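Local atomic coordinates of fuculose-1-phosphate aldolase (Glaciozyma antarctica, PDB entry 4XXF), a protein that belongs to the class II aldolase/adducin family and carries a zinc ion held by three histidines in an AraD-like alpha/beta fold. Residues 28-32 and 244-248; 114-120 and 193-197; 32-38 and 197-201. One frame throughout, in Å; residues are numbered along the deposited sequence.

Interaction 1: 28-32 and 244-248; sequences AAIRI and YFQVI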
loop_
_atom_site.group_PDB
_atom_site.type_symbol
_atom_site.label_atom_id
_atom_site.label_comp_id
_atom_site.label_asym_id
_atom_site.label_seq_id
_atom_site.Cartn_x
_atom_site.Cartn_y
_atom_site.Cartn_z
ATOM N N ALA A 28 -13.440 -18.554 -2.702
ATOM C CA ALA A 28 -12.986 -17.433 -3.523
ATOM C C ALA A 28 -13.213 -16.114 -2.787
ATOM O O ALA A 28 -12.366 -15.225 -2.812
ATOM C CB ALA A 28 -13.696 -17.430 -4.866
ATOM N N ALA A 29 -14.353 -15.985 -2.119
ATOM C CA ALA A 29 -14.665 -14.765 -1.374
ATOM C C ALA A 29 -13.673 -14.542 -0.229
ATOM O O ALA A 29 -13.170 -13.428 -0.029
ATOM C CB ALA A 29 -16.085 -14.815 -0.840
ATOM N N ILE A 30 -13.379 -15.603 0.508
ATOM C CA ILE A 30 -12.420 -15.542 1.600
ATOM C C ILE A 30 -11.033 -15.169 1.060
ATOM O O ILE A 30 -10.322 -14.327 1.638
ATOM C CB ILE A 30 -12.396 -16.875 2.335
ATOM C CG1 ILE A 30 -13.737 -17.090 3.053
ATOM C CG2 ILE A 30 -11.232 -16.913 3.303
ATOM C CD1 ILE A 30 -14.019 -18.548 3.444
ATOM N N ARG A 31 -10.659 -15.760 -0.074
ATOM C CA ARG A 31 -9.389 -15.420 -0.724
ATOM C C ARG A 31 -9.349 -13.954 -1.190
ATOM O O ARG A 31 -8.288 -13.297 -1.127
ATOM C CB ARG A 31 -9.126 -16.360 -1.907
ATOM C CG ARG A 31 -8.743 -17.776 -1.472
ATOM C CD ARG A 31 -7.236 -17.890 -1.222
ATOM N NE ARG A 31 -6.853 -19.268 -0.933
ATOM C CZ ARG A 31 -5.735 -19.844 -1.351
ATOM N NH1 ARG A 31 -4.881 -19.182 -2.114
ATOM N NH2 ARG A 31 -5.493 -21.106 -1.041
ATOM N N ILE A 32 -10.479 -13.426 -1.651
ATOM C CA ILE A 32 -10.553 -12.014 -2.009
ATOM C C ILE A 32 -10.311 -11.149 -0.774
ATOM O O ILE A 32 -9.560 -10.167 -0.826
ATOM C CB ILE A 32 -11.923 -11.652 -2.651
ATOM C CG1 ILE A 32 -12.008 -12.200 -4.074
ATOM C CG2 ILE A 32 -12.170 -10.138 -2.608
ATOM C CD1 ILE A 32 -13.431 -12.334 -4.598
ATOM N N TYR A 244 -13.765 -9.048 -9.181
ATOM C CA TYR A 244 -12.930 -9.526 -8.079
ATOM C C TYR A 244 -12.854 -11.050 -8.098
ATOM O O TYR A 244 -11.795 -11.633 -7.831
ATOM C CB TYR A 244 -13.460 -9.019 -6.726
ATOM C CG TYR A 244 -13.478 -7.511 -6.636
ATOM C CD1 TYR A 244 -12.357 -6.797 -6.217
ATOM C CD2 TYR A 244 -14.616 -6.794 -6.990
ATOM C CE1 TYR A 244 -12.376 -5.398 -6.162
ATOM C CE2 TYR A 244 -14.644 -5.427 -6.936
ATOM C CZ TYR A 244 -13.535 -4.725 -6.527
ATOM O OH TYR A 244 -13.586 -3.357 -6.479
ATOM N N PHE A 245 -13.967 -11.710 -8.413
ATOM C CA PHE A 245 -13.950 -13.161 -8.544
ATOM C C PHE A 245 -13.177 -13.621 -9.770
ATOM O O PHE A 245 -12.471 -14.626 -9.710
ATOM C CB PHE A 245 -15.389 -13.708 -8.572
ATOM C CG PHE A 245 -16.054 -13.699 -7.216
ATOM C CD1 PHE A 245 -15.864 -14.765 -6.347
ATOM C CD2 PHE A 245 -16.819 -12.615 -6.788
ATOM C CE1 PHE A 245 -16.458 -14.777 -5.084
ATOM C CE2 PHE A 245 -17.418 -12.620 -5.520
ATOM C CZ PHE A 245 -17.220 -13.704 -4.664
ATOM N N GLN A 246 -13.280 -12.891 -10.876
ATOM C CA GLN A 246 -12.482 -13.233 -12.048
ATOM C C GLN A 246 -10.998 -13.212 -11.711
ATOM O O GLN A 246 -10.263 -14.141 -12.039
ATOM C CB GLN A 246 -12.737 -12.264 -13.195
ATOM C CG GLN A 246 -14.139 -12.264 -13.774
ATOM C CD GLN A 246 -14.434 -10.949 -14.472
ATOM O OE1 GLN A 246 -13.527 -10.282 -14.971
ATOM N NE2 GLN A 246 -15.703 -10.564 -14.513
ATOM N N VAL A 247 -10.567 -12.151 -11.039
ATOM C CA VAL A 247 -9.150 -11.978 -10.750
ATOM C C VAL A 247 -8.654 -13.008 -9.742
ATOM O O VAL A 247 -7.590 -13.599 -9.942
ATOM C CB VAL A 247 -8.850 -10.540 -10.249
ATOM C CG1 VAL A 247 -7.405 -10.429 -9.724
ATOM C CG2 VAL A 247 -9.062 -9.543 -11.389
ATOM N N ILE A 248 -9.403 -13.252 -8.673
ATOM C CA ILE A 248 -8.873 -14.164 -7.668
ATOM C C ILE A 248 -8.775 -15.599 -8.218
ATOM O O ILE A 248 -7.868 -16.355 -7.842
ATOM C CB ILE A 248 -9.706 -14.125 -6.354
ATOM C CG1 ILE A 248 -8.870 -14.632 -5.167
ATOM C CG2 ILE A 248 -11.003 -14.902 -6.485
ATOM C CD1 ILE A 248 -7.668 -13.744 -4.808
#
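I32 drives its CD1 methyl straight onto the F245 ring: the carbon stands 3.7 Å from the ring centroid and only 5° off the normal, a CH-pi contact centred on the face. The same methyl rests against the backbone of helix 234-256 at Y244 O, and I32 CD1 is 3.9 Å from Y244 CB, so it fills a hollow formed by the phenyl face and the backbone beside it. The CG1 of I32 is anti to its carbonyl carbon (chi1 -74°), which extends the CG1-CD1 arm across the gap. A28 CB lies at the ring edge, 3.7 Å from F245 CD1, while A29 CB meets F245 CZ at 4.1 Å; two small residues leave a shallow place for the ring. The third bump is I248, whose branches divide the work. I248 CG2 sits 3.8 Å from I32 CG1 and also touches A28, and I248 CG1 packs 3.7 Å from R31 CB. R31 lends only the root of its chain here, since its guanidinium turns off to M69 O, Q252 and a salt bridge with E255. The two helix segments cross nearly perpendicularly, at 88°, with their axes 9.6 Å apart. This buried crossing joins helix 15-36 to helix 234-256; A29 and F245 also touch helix 190-213, A29 reaches L46 of strand 45-49, and the Y244 hydroxyl bonds to T41 N of the second subunit.

Interaction 2: 114-120 and 193-197; sequences AICHSHS and AVAWF. With ZN (zinc ion), chain B.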
loop_
_atom_site.group_PDB
_atom_site.type_symbol
_atom_site.label_atom_id
_atom_site.label_comp_id
_atom_site.label_asym_id
_atom_site.label_seq_id
_atom_site.Cartn_x
_atom_site.Cartn_y
_atom_site.Cartn_z
ATOM N N ALA A 114 -25.815 -15.286 2.359
ATOM C CA ALA A 114 -24.404 -15.107 2.690
ATOM C C ALA A 114 -24.191 -13.885 3.549
ATOM O O ALA A 114 -24.879 -12.866 3.378
ATOM C CB ALA A 114 -23.571 -14.987 1.420
ATOM N N ILE A 115 -23.236 -13.990 4.469
ATOM C CA ILE A 115 -22.908 -12.893 5.376
ATOM C C ILE A 115 -21.399 -12.778 5.467
ATOM O O ILE A 115 -20.711 -13.790 5.577
ATOM C CB ILE A 115 -23.535 -13.126 6.784
ATOM C CG1 ILE A 115 -25.058 -13.298 6.689
ATOM C CG2 ILE A 115 -23.157 -12.002 7.745
ATOM C CD1 ILE A 115 -25.710 -13.646 8.000
ATOM N N CYS A 116 -20.896 -11.541 5.413
ATOM C CA CYS A 116 -19.459 -11.258 5.506
ATOM C C CYS A 116 -19.139 -10.352 6.670
ATOM O O CYS A 116 -19.756 -9.305 6.830
ATOM C CB CYS A 116 -18.931 -10.574 4.241
ATOM S SG CYS A 116 -19.166 -11.438 2.696
ATOM N N HIS A 117 -18.135 -10.733 7.447
ATOM C CA HIS A 117 -17.630 -9.888 8.503
ATOM C C HIS A 117 -16.123 -10.064 8.643
ATOM O O HIS A 117 -15.617 -11.178 8.648
ATOM C CB HIS A 117 -18.319 -10.218 9.820
ATOM C CG HIS A 117 -17.733 -9.509 10.995
ATOM N ND1 HIS A 117 -17.773 -8.136 11.137
ATOM C CD2 HIS A 117 -17.078 -9.980 12.080
ATOM C CE1 HIS A 117 -17.178 -7.796 12.267
ATOM N NE2 HIS A 117 -16.735 -8.897 12.856
ATOM N N SER A 118 -15.409 -8.954 8.760
ATOM C CA SER A 118 -13.971 -8.980 8.955
ATOM C C SER A 118 -13.578 -7.660 9.568
ATOM O O SER A 118 -14.271 -6.659 9.372
ATOM C CB SER A 118 -13.252 -9.201 7.620
ATOM O OG SER A 118 -11.884 -9.516 7.799
ATOM N N HIS A 119 -12.483 -7.646 10.320
ATOM C CA HIS A 119 -12.046 -6.431 11.001
ATOM C C HIS A 119 -11.101 -5.642 10.109
ATOM O O HIS A 119 -9.924 -5.482 10.404
ATOM C CB HIS A 119 -11.405 -6.786 12.333
ATOM C CG HIS A 119 -12.368 -7.388 13.309
ATOM N ND1 HIS A 119 -12.032 -7.652 14.620
ATOM C CD2 HIS A 119 -13.659 -7.774 13.164
ATOM C CE1 HIS A 119 -13.074 -8.185 15.236
ATOM N NE2 HIS A 119 -14.076 -8.258 14.380
ATOM N N SER A 120 -11.647 -5.157 9.009
ATOM C CA SER A 120 -10.891 -4.419 8.007
ATOM C C SER A 120 -10.533 -3.038 8.523
ATOM O O SER A 120 -11.266 -2.448 9.318
ATOM C CB SER A 120 -11.688 -4.328 6.706
ATOM O OG SER A 120 -13.012 -3.845 6.949
ATOM N N ALA A 193 -22.943 -10.025 -1.264
ATOM C CA ALA A 193 -22.421 -9.708 0.066
ATOM C C ALA A 193 -20.971 -9.221 -0.007
ATOM O O ALA A 193 -20.581 -8.286 0.701
ATOM C CB ALA A 193 -22.518 -10.915 0.979
ATOM N N VAL A 194 -20.179 -9.849 -0.868
ATOM C CA VAL A 194 -18.791 -9.466 -1.075
ATOM C C VAL A 194 -18.687 -8.083 -1.716
ATOM O O VAL A 194 -17.888 -7.260 -1.260
ATOM C CB VAL A 194 -18.069 -10.518 -1.929
ATOM C CG1 VAL A 194 -16.713 -10.012 -2.405
ATOM C CG2 VAL A 194 -17.863 -11.790 -1.128
ATOM N N ALA A 195 -19.498 -7.812 -2.744
ATOM C CA ALA A 195 -19.497 -6.485 -3.353
ATOM C C ALA A 195 -19.800 -5.424 -2.318
ATOM O O ALA A 195 -19.119 -4.399 -2.252
ATOM C CB ALA A 195 -20.510 -6.387 -4.498
ATOM N N TRP A 196 -20.814 -5.659 -1.491
ATOM C CA TRP A 196 -21.169 -4.645 -0.505
ATOM C C TRP A 196 -20.039 -4.422 0.503
ATOM O O TRP A 196 -19.794 -3.286 0.910
ATOM C CB TRP A 196 -22.466 -4.996 0.224
ATOM C CG TRP A 196 -23.641 -5.312 -0.659
ATOM C CD1 TRP A 196 -24.587 -6.273 -0.409
ATOM C CD2 TRP A 196 -24.036 -4.670 -1.890
ATOM N NE1 TRP A 196 -25.528 -6.278 -1.411
ATOM C CE2 TRP A 196 -25.205 -5.316 -2.336
ATOM C CE3 TRP A 196 -23.509 -3.626 -2.665
ATOM C CZ2 TRP A 196 -25.877 -4.936 -3.496
ATOM C CZ3 TRP A 196 -24.174 -3.256 -3.826
ATOM C CH2 TRP A 196 -25.338 -3.917 -4.235
ATOM N N PHE A 197 -19.331 -5.481 0.888
ATOM C CA PHE A 197 -18.223 -5.311 1.822
ATOM C C PHE A 197 -17.087 -4.512 1.181
ATOM O O PHE A 197 -16.561 -3.576 1.788
ATOM C CB PHE A 197 -17.703 -6.662 2.334
ATOM C CG PHE A 197 -16.900 -6.537 3.594
ATOM C CD1 PHE A 197 -15.577 -6.118 3.550
ATOM C CD2 PHE A 197 -17.467 -6.798 4.826
ATOM C CE1 PHE A 197 -14.840 -5.958 4.713
ATOM C CE2 PHE A 197 -16.718 -6.665 5.983
ATOM C CZ PHE A 197 -15.409 -6.239 5.924
HETATM ZN ZN ZN B . -15.952 -9.110 14.788
HETATM O O HOH W 1 -15.533 -9.659 16.693
HETATM O O HOH W 2 -15.071 -11.050 14.383
HETATM O O HOH W 3 -17.766 -10.234 15.287
#
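This is a buried helix-on-sheet contact near the centre of the chain, where C116 and F197 bring strand 114-118 of the mixed sheet against helix 190-213. The axes of the two segments run 8.2 Å apart at 31°. C116 SG settles on the helix 3.8 Å from A193 CB and also touches V194 CG2, while A114 meets the same alanine methyl. F197 extends its ring along residues 116-120: CG is anti to the backbone N (chi1 -161°), C116 CB lies 4.1 Å from F197 CD2, and S118 O approaches the ring edge in its plane, 3.7 Å from F197 CZ. S120 OG, hydrogen-bonded to E201, comes obliquely to 3.5 Å from F197 CZ. H117 of the strand and H119 of the turn after it point away from the helix to the zinc ion, each through NE2 at 2.1 Å; H181 and three waters complete the site. H117 ND1 bonds to L183 O and H119 ND1 to D139 of the third subunit, fixing both ring rotations. The segment thus packs a largely apolar side on the helix while its opposite side carries two zinc ligands, and the second-shell bonds probably make the imidazoles stronger zinc donors.

Interaction 3: 32-38 and 197-201; sequences IFANEGF and FIMLE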
loop_
_atom_site.group_PDB
_atom_site.type_symbol
_atom_site.label_atom_id
_atom_site.label_comp_id
_atom_site.label_asym_id
_atom_site.label_seq_id
_atom_site.Cartn_x
_atom_site.Cartn_y
_atom_site.Cartn_z
ATOM N N ILE A 32 -10.479 -13.426 -1.651
ATOM C CA ILE A 32 -10.553 -12.014 -2.009
ATOM C C ILE A 32 -10.311 -11.149 -0.774
ATOM O O ILE A 32 -9.560 -10.167 -0.826
ATOM C CB ILE A 32 -11.923 -11.652 -2.651
ATOM C CG1 ILE A 32 -12.008 -12.200 -4.074
ATOM C CG2 ILE A 32 -12.170 -10.138 -2.608
ATOM C CD1 ILE A 32 -13.431 -12.334 -4.598
ATOM N N PHE A 33 -10.943 -11.494 0.342
ATOM C CA PHE A 33 -10.725 -10.733 1.580
ATOM C C PHE A 33 -9.247 -10.710 1.960
ATOM O O PHE A 33 -8.722 -9.653 2.309
ATOM C CB PHE A 33 -11.575 -11.299 2.725
ATOM C CG PHE A 33 -12.975 -10.734 2.784
ATOM C CD1 PHE A 33 -13.758 -10.643 1.638
ATOM C CD2 PHE A 33 -13.511 -10.291 3.982
ATOM C CE1 PHE A 33 -15.065 -10.123 1.685
ATOM C CE2 PHE A 33 -14.797 -9.768 4.042
ATOM C CZ PHE A 33 -15.589 -9.693 2.891
ATOM N N ALA A 34 -8.556 -11.834 1.833
ATOM C CA ALA A 34 -7.117 -11.841 2.106
ATOM C C ALA A 34 -6.365 -10.997 1.092
ATOM O O ALA A 34 -5.450 -10.252 1.461
ATOM C CB ALA A 34 -6.573 -13.245 2.110
ATOM N N ASN A 35 -6.733 -11.087 -0.183
ATOM C CA ASN A 35 -6.016 -10.355 -1.221
ATOM C C ASN A 35 -6.188 -8.842 -1.092
ATOM O O ASN A 35 -5.283 -8.079 -1.434
ATOM C CB ASN A 35 -6.477 -10.837 -2.600
ATOM C CG ASN A 35 -5.569 -10.386 -3.701
ATOM O OD1 ASN A 35 -4.403 -10.803 -3.768
ATOM N ND2 ASN A 35 -6.094 -9.562 -4.594
ATOM N N GLU A 36 -7.354 -8.423 -0.600
ATOM C CA GLU A 36 -7.637 -7.008 -0.337
ATOM C C GLU A 36 -7.052 -6.532 0.991
ATOM O O GLU A 36 -7.063 -5.330 1.283
ATOM C CB GLU A 36 -9.151 -6.759 -0.338
ATOM C CG GLU A 36 -9.833 -7.030 -1.676
ATOM C CD GLU A 36 -9.424 -6.072 -2.774
ATOM O OE1 GLU A 36 -9.172 -4.877 -2.489
ATOM O OE2 GLU A 36 -9.358 -6.500 -3.944
ATOM N N GLY A 37 -6.567 -7.461 1.807
ATOM C CA GLY A 37 -6.055 -7.117 3.125
ATOM C C GLY A 37 -7.124 -6.801 4.153
ATOM O O GLY A 37 -6.849 -6.089 5.124
ATOM N N PHE A 38 -8.327 -7.344 3.972
ATOM C CA PHE A 38 -9.452 -7.063 4.859
ATOM C C PHE A 38 -9.385 -7.843 6.158
ATOM O O PHE A 38 -10.164 -7.584 7.077
ATOM C CB PHE A 38 -10.789 -7.406 4.192
ATOM C CG PHE A 38 -11.164 -6.527 3.029
ATOM C CD1 PHE A 38 -10.549 -5.303 2.786
ATOM C CD2 PHE A 38 -12.174 -6.940 2.179
ATOM C CE1 PHE A 38 -10.942 -4.521 1.690
ATOM C CE2 PHE A 38 -12.561 -6.175 1.097
ATOM C CZ PHE A 38 -11.948 -4.969 0.853
ATOM N N PHE A 197 -19.331 -5.481 0.888
ATOM C CA PHE A 197 -18.223 -5.311 1.822
ATOM C C PHE A 197 -17.087 -4.512 1.181
ATOM O O PHE A 197 -16.561 -3.576 1.788
ATOM C CB PHE A 197 -17.703 -6.662 2.334
ATOM C CG PHE A 197 -16.900 -6.537 3.594
ATOM C CD1 PHE A 197 -15.577 -6.118 3.550
ATOM C CD2 PHE A 197 -17.467 -6.798 4.826
ATOM C CE1 PHE A 197 -14.840 -5.958 4.713
ATOM C CE2 PHE A 197 -16.718 -6.665 5.983
ATOM C CZ PHE A 197 -15.409 -6.239 5.924
ATOM N N ILE A 198 -16.696 -4.876 -0.038
ATOM C CA ILE A 198 -15.645 -4.151 -0.752
ATOM C C ILE A 198 -16.012 -2.674 -0.898
ATOM O O ILE A 198 -15.183 -1.777 -0.672
ATOM C CB ILE A 198 -15.394 -4.768 -2.146
ATOM C CG1 ILE A 198 -14.724 -6.136 -2.004
ATOM C CG2 ILE A 198 -14.518 -3.865 -2.998
ATOM C CD1 ILE A 198 -14.775 -6.969 -3.296
ATOM N N MET A 199 -17.255 -2.411 -1.291
ATOM C CA MET A 199 -17.680 -1.036 -1.518
ATOM C C MET A 199 -17.780 -0.252 -0.223
ATOM O O MET A 199 -17.475 0.944 -0.199
ATOM C CB MET A 199 -19.007 -1.005 -2.280
ATOM C CG MET A 199 -18.867 -1.572 -3.693
ATOM S SD MET A 199 -20.426 -1.572 -4.605
ATOM C CE MET A 199 -20.565 0.164 -5.040
ATOM N N LEU A 200 -18.211 -0.900 0.854
ATOM C CA LEU A 200 -18.357 -0.197 2.131
ATOM C C LEU A 200 -16.989 0.101 2.738
ATOM O O LEU A 200 -16.766 1.206 3.233
ATOM C CB LEU A 200 -19.220 -1.011 3.104
ATOM C CG LEU A 200 -19.586 -0.349 4.434
ATOM C CD1 LEU A 200 -20.274 0.985 4.199
ATOM C CD2 LEU A 200 -20.484 -1.285 5.205
ATOM N N GLU A 201 -16.070 -0.860 2.679
ATOM C CA GLU A 201 -14.708 -0.622 3.150
ATOM C C GLU A 201 -14.070 0.534 2.382
ATOM O O GLU A 201 -13.443 1.416 2.979
ATOM C CB GLU A 201 -13.863 -1.895 3.020
ATOM C CG GLU A 201 -12.356 -1.737 3.347
ATOM C CD GLU A 201 -12.031 -1.500 4.809
ATOM O OE1 GLU A 201 -12.951 -1.522 5.663
ATOM O OE2 GLU A 201 -10.826 -1.319 5.091
#
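The ring of F197 has F33 over one face, with F33 CE2 3.7 Å above the plane near its centre and F33 CZ 3.5 Å from F197 CG. The planes of these two rings are inclined at 41°, an oblique pair. F38 meets F197 obliquely too: the ring centroids of F38 and F197 are 5.4 Å apart and the planes turned by 47°, with F38 CD2 3.8 Å from F197 CD1. F38 CD2 also stands over the centre of one face of F33, so the three phenylalanines close into an aromatic cluster. On one face of the F38 ring lies the CB of E36, from its own chain segment, while I198 CG1 comes to the ring edge in plane, 3.8 Å from F38 CE2. E201 passes F38 with its methylene, E201 CG lying 3.5 Å from F38 CE1. The E201 chain bends at chi2 (70°) beyond that carbon, and its carboxylate, besides S120, takes the backbone N-H groups of Y122 and G123. That grip fixes the acid at the start of helix 121-127, where the helix end would probably favour its negative charge. I32 adds a looser touch through CG2 on I198 CD1. A Schellman motif at G37 ends helix 15-36 and turns the chain so that F38 comes back toward helix 190-213. The cluster fills the space between these two helices and strand 114-118, with C116 and S118 against F33; T185 of strand 182-187 touches F197, while Y244 of helix 234-256 and H40 of the second subunit pack on I198.

How the interactions relate
All three contacts are buried, but at different depths: interaction 2 lies almost at the chain centre, whereas the centre of interaction 3 lies about 9 Å, and that of interaction 1 about 12 Å, from the centre of the chain. Helix 15-36 serves interactions 1 and 3, which share I32, and helix 190-213 serves interactions 2 and 3, which share F197. Interaction 1 is aliphatic-on-aromatic packing between helices, interaction 3 an aromatic cluster, and interaction 2 helix-on-strand packing backed by the zinc site. A polar link also joins the last two, S118 OG to F38 O, a probable hydrogen bond of 2.7 Å. Interactions 1 and 3 border the second subunit, whereas H119 of interaction 2 meets the third.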